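PDB 3S5W: L-ornithine N(5)-monooxygenase from Pseudomonas aeruginosa, which hydroxylates the side-chain nitrogen of L-ornithine with FAD, NADPH and molecular oxygen, the first step toward the hydroxamate groups of the siderophore pyoverdin. Local coordinates for residues Tyr101-Val104 against Asn105-His108; Pro192-Gln196 against Val197-Leu201; Thr282-Ile285 against Tyr286-Glu289; Arg293-Leu296 against Leu297-His301. All blocks are in the same frame, centred on the assembly; numbering follows the deposited sequence. Where two conformers were deposited one is given.

Contact 1. Residues Tyr101-Val104 against Asn105-His108; sequences YSFV and NYLH
Ser102 is the N-cap of helix 103-109: its OG accepts a hydrogen bond from Asn105 N at 2.9 Å, with an N-H...O angle of 156°. A chi1 of 68° sets the hydroxyl between the serine's own backbone N and carbonyl carbon, from where it reaches forward to the open amide end of the first turn and lies against Asn105 CB. The carbonyl of Ser102 then takes Tyr106 N at 3.0 Å, the first bond of the regular i to i+4 series. The ring of Phe103 is met on the same side by two residues of the next turn. Tyr106 CD1 sits over the face near the rim, 3.9 Å from Phe103 CE1, the two side chains running side by side with their ring planes 40° apart; Leu107 CD1 approaches Phe103 CE2 obliquely to 3.7 Å. Val104 contributes mainly backbone, its O bonding His108 N at 3.0 Å. The hydroxyl of Tyr106 is held by Asp131 and Arg112, and Asp90 takes the amide of Phe103. Helix 126-137 packs against the aromatic side of this turn, with Tyr132 edge-to-face on Phe103, while helix 113-119 meets Val104 and Leu107 through Leu113.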
loop_
_atom_site.group_PDB
_atom_site.type_symbol
_atom_site.label_atom_id
_atom_site.label_comp_id
_atom_site.label_asym_id
_atom_site.label_seq_id
_atom_site.Cartn_x
_atom_site.Cartn_y
_atom_site.Cartn_z
ATOM N N TYR A 101 9.374 15.995 12.247
ATOM C CA TYR A 101 8.377 15.344 11.389
ATOM C C TYR A 101 7.539 14.284 12.097
ATOM O O TYR A 101 6.894 13.512 11.418
ATOM C CB TYR A 101 9.053 14.725 10.128
ATOM C CG TYR A 101 9.878 15.766 9.410
ATOM C CD1 TYR A 101 9.295 16.922 8.919
ATOM C CD2 TYR A 101 11.261 15.602 9.280
ATOM C CE1 TYR A 101 10.084 17.916 8.268
ATOM C CE2 TYR A 101 12.045 16.553 8.638
ATOM C CZ TYR A 101 11.453 17.693 8.135
ATOM O OH TYR A 101 12.251 18.606 7.506
ATOM N N SER A 102 7.563 14.249 13.434
ATOM C CA SER A 102 6.703 13.308 14.166
ATOM C C SER A 102 5.235 13.710 13.992
ATOM O O SER A 102 4.904 14.883 13.714
ATOM C CB SER A 102 7.072 13.269 15.650
ATOM O OG SER A 102 6.735 14.500 16.276
ATOM N N PHE A 103 4.341 12.741 14.142
ATOM C CA PHE A 103 2.935 13.065 14.095
ATOM C C PHE A 103 2.587 14.048 15.239
ATOM O O PHE A 103 1.764 14.944 15.058
ATOM C CB PHE A 103 2.089 11.782 14.157
ATOM C CG PHE A 103 0.633 12.006 13.898
ATOM C CD1 PHE A 103 0.137 12.097 12.578
ATOM C CD2 PHE A 103 -0.274 12.075 14.970
ATOM C CE1 PHE A 103 -1.231 12.293 12.343
ATOM C CE2 PHE A 103 -1.649 12.254 14.738
ATOM C CZ PHE A 103 -2.130 12.359 13.421
ATOM N N VAL A 104 3.226 13.902 16.391
ATOM C CA VAL A 104 2.925 14.826 17.510
ATOM C C VAL A 104 3.338 16.257 17.131
ATOM O O VAL A 104 2.606 17.210 17.383
ATOM C CB VAL A 104 3.508 14.340 18.840
ATOM C CG1 VAL A 104 3.253 15.344 19.984
ATOM C CG2 VAL A 104 2.915 12.995 19.206
ATOM N N ASN A 105 4.494 16.404 16.493
ATOM C CA ASN A 105 4.915 17.755 16.100
ATOM C C ASN A 105 4.004 18.350 15.039
ATOM O O ASN A 105 3.647 19.536 15.098
ATOM C CB ASN A 105 6.378 17.833 15.686
ATOM C CG ASN A 105 6.889 19.272 15.769
ATOM O OD1 ASN A 105 6.686 19.933 16.782
ATOM N ND2 ASN A 105 7.479 19.769 14.687
ATOM N N TYR A 106 3.587 17.498 14.090
ATOM C CA TYR A 106 2.626 17.862 13.089
ATOM C C TYR A 106 1.351 18.456 13.723
ATOM O O TYR A 106 0.882 19.526 13.304
ATOM C CB TYR A 106 2.331 16.643 12.180
ATOM C CG TYR A 106 0.984 16.713 11.529
ATOM C CD1 TYR A 106 -0.096 15.998 12.047
ATOM C CD2 TYR A 106 0.777 17.499 10.400
ATOM C CE1 TYR A 106 -1.341 16.091 11.472
ATOM C CE2 TYR A 106 -0.478 17.577 9.798
ATOM C CZ TYR A 106 -1.523 16.873 10.336
ATOM O OH TYR A 106 -2.764 16.948 9.757
ATOM N N LEU A 107 0.813 17.776 14.742
ATOM C CA LEU A 107 -0.376 18.278 15.455
ATOM C C LEU A 107 -0.109 19.624 16.125
ATOM O O LEU A 107 -0.935 20.538 16.050
ATOM C CB LEU A 107 -0.835 17.271 16.527
ATOM C CG LEU A 107 -1.375 15.929 16.000
ATOM C CD1 LEU A 107 -1.591 15.013 17.241
ATOM C CD2 LEU A 107 -2.662 16.160 15.204
ATOM N N HIS A 108 1.045 19.730 16.762
ATOM C CA HIS A 108 1.400 20.953 17.468
ATOM C C HIS A 108 1.539 22.133 16.492
ATOM O O HIS A 108 1.066 23.229 16.753
ATOM C CB HIS A 108 2.701 20.751 18.253
ATOM C CG HIS A 108 3.175 21.998 18.928
ATOM N ND1 HIS A 108 2.642 22.443 20.119
ATOM C CD2 HIS A 108 4.073 22.928 18.546
ATOM C CE1 HIS A 108 3.215 23.582 20.455
ATOM N NE2 HIS A 108 4.085 23.900 19.517
#

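Contact 2. Residues Pro192-Gln196 against Val197-Leu201; sequences PRIPQ and VFRAL. With NAP (NADP nicotinamide-adenine-dinucleotide phosphate), chain F.
Arg199 folds back and grips the carbonyl of Ile194 side-on with two nitrogens, NH2 at 3.0 Å and NE at 3.1 Å from Ile194 O. The oxygen lies in the guanidinium plane; NH2 comes nearly along the C=O axis, whereas NE reaches it from above the carbonyl plane. In the conformer given, both bonds converge on one atom, and one face of the guanidinium rests on Gln196 CA, 3.3 Å from Arg199 NE. Two backbone bonds curl the chain beneath, Phe198 N to Pro195 O and Arg199 N to Gln196 O, both 2.9 Å and i to i+3. This tight turn leads toward strand 207-209, an outer strand of the five-stranded parallel sheet next to the NADP site. Pro195 lays its ring over one face of the adenine, at the amino-bearing end, its CB 3.6 Å from NAP N6A, and Arg193 CD is 3.7 Å from NAP N7A; the cofactor is also hydrogen-bonded by Arg260, Gly235 and Ser238, among others. On the buried side Phe198 offers its ring edge to Pro195, CD2 to CB at 4.1 Å, and packs on strand 368-371. Gln196 faces the looser, exposed side, its chain bent at chi2 (-76°) and crossing Arg199 at about a right angle.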
loop_
_atom_site.group_PDB
_atom_site.type_symbol
_atom_site.label_atom_id
_atom_site.label_comp_id
_atom_site.label_asym_id
_atom_site.label_seq_id
_atom_site.Cartn_x
_atom_site.Cartn_y
_atom_site.Cartn_z
ATOM N N PRO A 192 -2.987 -3.355 -7.956
ATOM C CA PRO A 192 -4.285 -3.945 -7.658
ATOM C C PRO A 192 -4.352 -5.413 -8.119
ATOM O O PRO A 192 -4.015 -5.721 -9.267
ATOM C CB PRO A 192 -5.258 -3.080 -8.473
ATOM C CG PRO A 192 -4.568 -1.720 -8.576
ATOM C CD PRO A 192 -3.097 -2.033 -8.616
ATOM N N ARG A 193 -4.753 -6.305 -7.215
ATOM C CA ARG A 193 -4.973 -7.708 -7.575
ATOM C C ARG A 193 -6.362 -7.884 -8.179
ATOM O O ARG A 193 -7.364 -7.532 -7.550
ATOM C CB ARG A 193 -4.833 -8.600 -6.338
ATOM C CG ARG A 193 -5.059 -10.091 -6.623
ATOM C CD ARG A 193 -5.164 -10.911 -5.347
ATOM N NE ARG A 193 -3.870 -11.066 -4.704
ATOM C CZ ARG A 193 -3.614 -10.746 -3.440
ATOM N NH1 ARG A 193 -4.551 -10.214 -2.654
ATOM N NH2 ARG A 193 -2.396 -10.952 -2.968
ATOM N N ILE A 194 -6.435 -8.453 -9.384
ATOM C CA ILE A 194 -7.704 -8.641 -10.091
ATOM C C ILE A 194 -7.925 -10.154 -10.227
ATOM O O ILE A 194 -7.088 -10.812 -10.866
ATOM C CB ILE A 194 -7.637 -8.000 -11.522
ATOM C CG1 ILE A 194 -7.179 -6.530 -11.458
ATOM C CG2 ILE A 194 -8.989 -8.129 -12.269
ATOM C CD1 ILE A 194 -8.084 -5.590 -10.623
ATOM N N PRO A 195 -9.017 -10.711 -9.637
ATOM C CA PRO A 195 -9.264 -12.155 -9.877
ATOM C C PRO A 195 -9.424 -12.410 -11.389
ATOM O O PRO A 195 -9.947 -11.553 -12.112
ATOM C CB PRO A 195 -10.593 -12.419 -9.172
ATOM C CG PRO A 195 -10.638 -11.370 -8.073
ATOM C CD PRO A 195 -10.077 -10.128 -8.798
ATOM N N GLN A 196 -8.987 -13.579 -11.854
ATOM C CA GLN A 196 -8.930 -13.813 -13.296
ATOM C C GLN A 196 -10.270 -13.629 -13.987
ATOM O O GLN A 196 -10.337 -13.077 -15.089
ATOM C CB GLN A 196 -8.266 -15.156 -13.638
ATOM C CG GLN A 196 -7.917 -15.287 -15.164
ATOM C CD GLN A 196 -9.161 -15.578 -16.004
ATOM O OE1 GLN A 196 -10.116 -16.178 -15.506
ATOM N NE2 GLN A 196 -9.152 -15.166 -17.282
ATOM N N VAL A 197 -11.332 -14.080 -13.341
ATOM C CA VAL A 197 -12.692 -13.971 -13.894
ATOM C C VAL A 197 -13.090 -12.532 -14.279
ATOM O O VAL A 197 -13.995 -12.334 -15.088
ATOM C CB VAL A 197 -13.771 -14.665 -12.974
ATOM C CG1 VAL A 197 -14.001 -13.923 -11.617
ATOM C CG2 VAL A 197 -15.086 -14.872 -13.725
ATOM N N PHE A 198 -12.449 -11.540 -13.666
ATOM C CA PHE A 198 -12.799 -10.158 -13.975
ATOM C C PHE A 198 -11.877 -9.526 -14.991
ATOM O O PHE A 198 -12.125 -8.387 -15.381
ATOM C CB PHE A 198 -12.842 -9.302 -12.703
ATOM C CG PHE A 198 -14.002 -9.631 -11.847
ATOM C CD1 PHE A 198 -15.263 -9.149 -12.177
ATOM C CD2 PHE A 198 -13.846 -10.453 -10.750
ATOM C CE1 PHE A 198 -16.357 -9.469 -11.420
ATOM C CE2 PHE A 198 -14.928 -10.776 -9.962
ATOM C CZ PHE A 198 -16.198 -10.282 -10.305
ATOM N N ARG A 199 -10.825 -10.226 -15.428
ATOM C CA ARG A 199 -9.824 -9.626 -16.345
ATOM C C ARG A 199 -10.396 -9.210 -17.707
ATOM O O ARG A 199 -9.987 -8.179 -18.296
ATOM C CB ARG A 199 -8.593 -10.535 -16.473
ATOM C CG ARG A 199 -7.791 -10.552 -15.174
ATOM C CD ARG A 199 -6.752 -11.630 -15.079
ATOM N NE ARG A 199 -6.344 -11.814 -13.677
ATOM C CZ ARG A 199 -5.424 -12.671 -13.267
ATOM N NH1 ARG A 199 -4.781 -13.441 -14.142
ATOM N NH2 ARG A 199 -5.142 -12.756 -11.980
ATOM N N ALA A 200 -11.354 -10.000 -18.194
ATOM C CA ALA A 200 -12.063 -9.730 -19.466
ATOM C C ALA A 200 -12.898 -8.455 -19.403
ATOM O O ALA A 200 -13.291 -7.912 -20.435
ATOM C CB ALA A 200 -12.948 -10.874 -19.841
ATOM N N LEU A 201 -13.184 -7.992 -18.187
ATOM C CA LEU A 201 -14.034 -6.829 -18.000
ATOM C C LEU A 201 -13.223 -5.560 -17.773
ATOM O O LEU A 201 -13.813 -4.508 -17.459
ATOM C CB LEU A 201 -15.056 -7.068 -16.860
ATOM C CG LEU A 201 -16.289 -7.917 -17.190
ATOM C CD1 LEU A 201 -16.942 -8.537 -15.949
ATOM C CD2 LEU A 201 -17.314 -7.066 -17.925
HETATM P PA NAP F . -6.361 -8.376 1.755
HETATM O O1A NAP F . -6.259 -8.465 3.216
HETATM O O2A NAP F . -5.296 -9.045 1.034
HETATM O O5B NAP F . -7.835 -8.827 1.381
HETATM C C5B NAP F . -8.023 -9.350 0.119
HETATM C C4B NAP F . -9.439 -9.885 0.153
HETATM O O4B NAP F . -9.710 -10.187 -1.185
HETATM C C3B NAP F . -9.522 -11.183 0.968
HETATM O O3B NAP F . -10.844 -11.222 1.489
HETATM C C2B NAP F . -9.348 -12.222 -0.153
HETATM O O2B NAP F . -10.042 -13.403 0.129
HETATM C C1B NAP F . -10.052 -11.539 -1.350
HETATM N N9A NAP F . -9.542 -12.102 -2.611
HETATM C C8A NAP F . -8.250 -12.035 -3.089
HETATM N N7A NAP F . -8.178 -12.687 -4.271
HETATM C C5A NAP F . -9.397 -13.188 -4.534
HETATM C C6A NAP F . -9.883 -13.960 -5.590
HETATM N N6A NAP F . -9.074 -14.347 -6.569
HETATM N N1A NAP F . -11.195 -14.331 -5.578
HETATM C C2A NAP F . -12.052 -13.964 -4.576
HETATM N N3A NAP F . -11.576 -13.198 -3.521
HETATM C C4A NAP F . -10.268 -12.837 -3.500
HETATM O O3 NAP F . -6.502 -6.843 1.267
HETATM P PN NAP F . -7.215 -5.512 1.896
HETATM O O1N NAP F . -7.090 -4.464 0.829
HETATM O O2N NAP F . -8.583 -5.784 2.447
HETATM O O5D NAP F . -6.128 -5.250 3.054
HETATM C C5D NAP F . -6.304 -4.923 4.416
HETATM C C4D NAP F . -5.079 -4.042 4.635
HETATM O O4D NAP F . -5.215 -3.009 5.574
HETATM C C3D NAP F . -3.786 -4.710 5.074
HETATM O O3D NAP F . -3.331 -5.653 4.133
HETATM C C2D NAP F . -2.912 -3.457 5.249
HETATM O O2D NAP F . -2.148 -3.045 4.123
HETATM C C1D NAP F . -3.944 -2.369 5.576
HETATM P P2B NAP F . -9.331 -14.760 0.658
HETATM O O1X NAP F . -10.403 -15.794 0.340
HETATM O O2X NAP F . -9.110 -14.489 2.134
HETATM O O3X NAP F . -8.022 -14.944 -0.067
#

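Contact 3. Residues Thr282-Ile285 against Tyr286-Glu289; sequences TDLI and YSRE
Leu284 and Arg288 make the main side-chain contact at the end of helix 279-287. Leu284 CD2 sits over one face of the Arg288 guanidinium, offset toward its rim, with 3.4 Å to NH2 and 3.5 Å to CZ. The two side chains cross at a slant, and a methyl group rests on that part of the flat cation. A bend at chi2 (-45°) turns the arginine back over the last turn, bringing its CG to 3.4 Å from Leu284 O. The same carbonyl is the acceptor for Ser287, whose OG donates to Leu284 O at 2.6 Å; with chi1 at 80° the hydroxyl reaches back toward the preceding turn. Beneath these side chains lies the backbone ladder. Tyr286 N bonds Thr282 O at 3.1 Å and Ser287 N bonds Asp283 O at 3.0 Å, both i to i+4, but Arg288 N drops to Ile285 O at 3.0 Å, an i to i+3 bond that tightens the chain where the helix finishes. Farther out, Asp283 forms a salt bridge with Arg398, and the hydroxyl of Tyr286 bonds the carbonyl of Ile396. The Tyr286 ring also meets His422 of helix 419-422. Glu289 occupies the N-cap position of helix 290-299, which follows almost at once and packs against Ile285 through Leu297.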
loop_
_atom_site.group_PDB
_atom_site.type_symbol
_atom_site.label_atom_id
_atom_site.label_comp_id
_atom_site.label_asym_id
_atom_site.label_seq_id
_atom_site.Cartn_x
_atom_site.Cartn_y
_atom_site.Cartn_z
ATOM N N THR A 282 12.576 -8.029 12.209
ATOM C CA THR A 282 13.146 -7.978 10.839
ATOM C C THR A 282 14.406 -8.854 10.797
ATOM O O THR A 282 14.554 -9.703 9.904
ATOM C CB THR A 282 13.419 -6.540 10.358
ATOM O OG1 THR A 282 12.217 -5.766 10.461
ATOM C CG2 THR A 282 13.931 -6.512 8.855
ATOM N N ASP A 283 15.284 -8.657 11.779
ATOM C CA ASP A 283 16.543 -9.417 11.911
ATOM C C ASP A 283 16.267 -10.896 12.096
ATOM O O ASP A 283 16.940 -11.760 11.499
ATOM C CB ASP A 283 17.351 -8.912 13.114
ATOM C CG ASP A 283 18.109 -7.635 12.821
ATOM O OD1 ASP A 283 18.434 -6.917 13.789
ATOM O OD2 ASP A 283 18.394 -7.332 11.630
ATOM N N LEU A 284 15.254 -11.198 12.912
ATOM C CA LEU A 284 14.918 -12.570 13.226
ATOM C C LEU A 284 14.465 -13.348 11.972
ATOM O O LEU A 284 15.008 -14.401 11.676
ATOM C CB LEU A 284 13.841 -12.604 14.322
ATOM C CG LEU A 284 13.392 -13.944 14.932
ATOM C CD1 LEU A 284 12.442 -14.699 14.044
ATOM C CD2 LEU A 284 14.597 -14.811 15.332
ATOM N N ILE A 285 13.466 -12.837 11.256
ATOM C CA ILE A 285 12.982 -13.546 10.078
ATOM C C ILE A 285 14.058 -13.654 8.983
ATOM O O ILE A 285 14.205 -14.710 8.354
ATOM C CB ILE A 285 11.619 -13.007 9.531
ATOM C CG1 ILE A 285 11.046 -13.970 8.467
ATOM C CG2 ILE A 285 11.726 -11.541 9.067
ATOM C CD1 ILE A 285 9.552 -13.767 8.154
ATOM N N TYR A 286 14.813 -12.573 8.791
ATOM C CA TYR A 286 15.916 -12.590 7.827
ATOM C C TYR A 286 16.978 -13.678 8.129
ATOM O O TYR A 286 17.502 -14.300 7.213
ATOM C CB TYR A 286 16.586 -11.231 7.720
ATOM C CG TYR A 286 17.387 -11.155 6.435
ATOM C CD1 TYR A 286 18.756 -11.494 6.414
ATOM C CD2 TYR A 286 16.758 -10.826 5.222
ATOM C CE1 TYR A 286 19.483 -11.464 5.211
ATOM C CE2 TYR A 286 17.476 -10.793 4.024
ATOM C CZ TYR A 286 18.836 -11.116 4.026
ATOM O OH TYR A 286 19.534 -11.075 2.829
ATOM N N SER A 287 17.276 -13.888 9.409
ATOM C CA SER A 287 18.178 -14.961 9.873
ATOM C C SER A 287 17.663 -16.394 9.640
ATOM O O SER A 287 18.455 -17.353 9.678
ATOM C CB SER A 287 18.513 -14.768 11.358
ATOM O OG SER A 287 17.458 -15.248 12.192
ATOM N N ARG A 288 16.358 -16.558 9.404
ATOM C CA ARG A 288 15.774 -17.901 9.292
ATOM C C ARG A 288 15.912 -18.479 7.903
ATOM O O ARG A 288 16.011 -17.738 6.933
ATOM C CB ARG A 288 14.297 -17.938 9.709
ATOM C CG ARG A 288 14.045 -17.592 11.162
ATOM C CD ARG A 288 15.009 -18.297 12.095
ATOM N NE ARG A 288 14.513 -18.290 13.460
ATOM C CZ ARG A 288 15.280 -18.170 14.536
ATOM N NH1 ARG A 288 16.597 -18.014 14.412
ATOM N NH2 ARG A 288 14.726 -18.173 15.744
ATOM N N GLU A 289 15.923 -19.807 7.824
ATOM C CA GLU A 289 15.931 -20.492 6.532
ATOM C C GLU A 289 14.554 -20.367 5.896
ATOM O O GLU A 289 13.576 -20.049 6.582
ATOM C CB GLU A 289 16.346 -21.949 6.691
ATOM C CG GLU A 289 17.679 -22.056 7.394
ATOM C CD GLU A 289 18.452 -23.288 7.014
ATOM O OE1 GLU A 289 19.492 -23.116 6.334
ATOM O OE2 GLU A 289 18.031 -24.412 7.388
#

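Contact 4. Residues Arg293-Leu296 against Leu297-His301; sequences RERL and LREYH
Arg293 and Leu297 open a run of four successive i to i+4 bonds through helix 290-299: Leu297 N to Arg293 O, Arg298 N to Glu294 O, Glu299 N to Arg295 O at 2.8 Å, and Tyr300 N to Leu296 O at 3.1 Å. Tyr300 is the first residue to leave helical angles. Along the outer face Arg295 and Glu299, one turn apart, run side by side in the same direction and form a salt bridge, NH1 to OE1 at 2.8 Å. The carboxylate oxygen lies close to the guanidinium plane, but NH1 meets it from above the carboxylate plane, the two groups being turned 40° apart. A bend at chi3 (56°) brings the guanidinium of Arg295 round to this partner, while its NE forms a second salt bridge with Glu292. Arg298 instead folds over the backbone: Glu294 O lies over one face of its guanidinium, 3.6 Å from NH1. Tyr300 turns its ring edge to Leu296 O, with CD2 at 3.4 Å, and its side chain packs on Val276, one of the substrate-binding residues. An i to i+4 arginine-glutamate pair on an exposed face is a familiar surface feature of alpha-helices, here on a helix whose C-terminal end borders the substrate site.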
loop_
_atom_site.group_PDB
_atom_site.type_symbol
_atom_site.label_atom_id
_atom_site.label_comp_id
_atom_site.label_asym_id
_atom_site.label_seq_id
_atom_site.Cartn_x
_atom_site.Cartn_y
_atom_site.Cartn_z
ATOM N N ARG A 293 10.922 -19.195 7.520
ATOM C CA ARG A 293 10.345 -17.881 7.137
ATOM C C ARG A 293 8.901 -18.031 6.659
ATOM O O ARG A 293 8.023 -17.266 7.079
ATOM C CB ARG A 293 11.154 -17.204 6.015
ATOM C CG ARG A 293 12.560 -16.724 6.357
ATOM C CD ARG A 293 13.175 -16.155 5.082
ATOM N NE ARG A 293 14.495 -15.558 5.259
ATOM C CZ ARG A 293 15.228 -15.080 4.248
ATOM N NH1 ARG A 293 14.765 -15.148 3.006
ATOM N NH2 ARG A 293 16.417 -14.546 4.479
ATOM N N GLU A 294 8.650 -19.004 5.770
ATOM C CA GLU A 294 7.304 -19.220 5.248
ATOM C C GLU A 294 6.306 -19.686 6.308
ATOM O O GLU A 294 5.128 -19.323 6.247
ATOM C CB GLU A 294 7.332 -20.166 4.039
ATOM C CG GLU A 294 8.038 -19.489 2.835
ATOM C CD GLU A 294 8.606 -20.477 1.832
ATOM O OE1 GLU A 294 8.135 -21.632 1.822
ATOM O OE2 GLU A 294 9.525 -20.095 1.042
ATOM N N ARG A 295 6.777 -20.495 7.255
ATOM C CA ARG A 295 5.976 -20.945 8.403
ATOM C C ARG A 295 5.546 -19.748 9.297
ATOM O O ARG A 295 4.361 -19.623 9.650
ATOM C CB ARG A 295 6.742 -21.993 9.246
ATOM C CG ARG A 295 5.831 -22.778 10.218
ATOM C CD ARG A 295 6.553 -23.428 11.411
ATOM N NE ARG A 295 7.331 -22.504 12.248
ATOM C CZ ARG A 295 6.838 -21.609 13.117
ATOM N NH1 ARG A 295 5.530 -21.435 13.276
ATOM N NH2 ARG A 295 7.676 -20.856 13.814
ATOM N N LEU A 296 6.509 -18.909 9.671
ATOM C CA LEU A 296 6.231 -17.672 10.442
ATOM C C LEU A 296 5.203 -16.794 9.737
ATOM O O LEU A 296 4.243 -16.325 10.363
ATOM C CB LEU A 296 7.513 -16.885 10.727
ATOM C CG LEU A 296 8.509 -17.477 11.741
ATOM C CD1 LEU A 296 9.910 -16.891 11.510
ATOM C CD2 LEU A 296 8.028 -17.293 13.210
ATOM N N LEU A 297 5.357 -16.625 8.424
ATOM C CA LEU A 297 4.415 -15.769 7.675
ATOM C C LEU A 297 3.011 -16.344 7.629
ATOM O O LEU A 297 2.033 -15.587 7.721
ATOM C CB LEU A 297 4.950 -15.424 6.272
ATOM C CG LEU A 297 6.197 -14.532 6.305
ATOM C CD1 LEU A 297 6.969 -14.588 4.969
ATOM C CD2 LEU A 297 5.855 -13.080 6.663
ATOM N N ARG A 298 2.903 -17.674 7.472
ATOM C CA ARG A 298 1.625 -18.366 7.551
ATOM C C ARG A 298 1.008 -18.216 8.962
ATOM O O ARG A 298 -0.189 -17.897 9.088
ATOM C CB ARG A 298 1.840 -19.850 7.235
ATOM C CG ARG A 298 0.646 -20.613 6.669
ATOM C CD ARG A 298 1.121 -21.710 5.649
ATOM N NE ARG A 298 2.190 -22.555 6.203
ATOM C CZ ARG A 298 3.407 -22.729 5.678
ATOM N NH1 ARG A 298 3.759 -22.151 4.533
ATOM N NH2 ARG A 298 4.277 -23.499 6.309
ATOM N N GLU A 299 1.816 -18.455 10.005
ATOM C CA GLU A 299 1.327 -18.372 11.396
ATOM C C GLU A 299 0.686 -17.007 11.708
ATOM O O GLU A 299 -0.308 -16.922 12.415
ATOM C CB GLU A 299 2.460 -18.635 12.397
ATOM C CG GLU A 299 1.973 -18.752 13.884
ATOM C CD GLU A 299 3.112 -18.891 14.915
ATOM O OE1 GLU A 299 4.257 -19.225 14.529
ATOM O OE2 GLU A 299 2.873 -18.652 16.136
ATOM N N TYR A 300 1.310 -15.942 11.219
ATOM C CA TYR A 300 0.899 -14.570 11.560
ATOM C C TYR A 300 0.161 -13.866 10.419
ATOM O O TYR A 300 0.048 -12.642 10.414
ATOM C CB TYR A 300 2.132 -13.765 11.990
ATOM C CG TYR A 300 2.669 -14.163 13.361
ATOM C CD1 TYR A 300 2.147 -13.584 14.519
ATOM C CD2 TYR A 300 3.687 -15.120 13.491
ATOM C CE1 TYR A 300 2.611 -13.941 15.781
ATOM C CE2 TYR A 300 4.177 -15.474 14.755
ATOM C CZ TYR A 300 3.630 -14.881 15.896
ATOM O OH TYR A 300 4.091 -15.207 17.157
ATOM N N HIS A 301 -0.325 -14.644 9.452
ATOM C CA HIS A 301 -1.027 -14.098 8.292
ATOM C C HIS A 301 -2.203 -13.203 8.722
ATOM O O HIS A 301 -2.438 -12.153 8.110
ATOM C CB HIS A 301 -1.543 -15.239 7.399
ATOM C CG HIS A 301 -1.901 -14.823 6.003
ATOM N ND1 HIS A 301 -3.187 -14.916 5.498
ATOM C CD2 HIS A 301 -1.134 -14.362 4.986
ATOM C CE1 HIS A 301 -3.198 -14.512 4.239
ATOM N NE2 HIS A 301 -1.967 -14.166 3.909
#

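How the contacts relate
All four contacts are local and lie in series along the chain; none nests within or crosses another. Contact 1 comes first, at the start of helix 103-109, and stands apart, its centre 33 Å or more from the others. Contact 2 turns the loop leading from strand 191-192 into strand 207-209 of the parallel sheet, on the opposite side of the chain's centre from contact 1. Contacts 3 and 4 occupy consecutive helices and touch: Arg293 of contact 4 reaches back to the carbonyls of Ile285 and Tyr286, tying helix 290-299 to the end of helix 279-287. Contact 4 comes within about 8 Å of contact 2 at the nearest atoms.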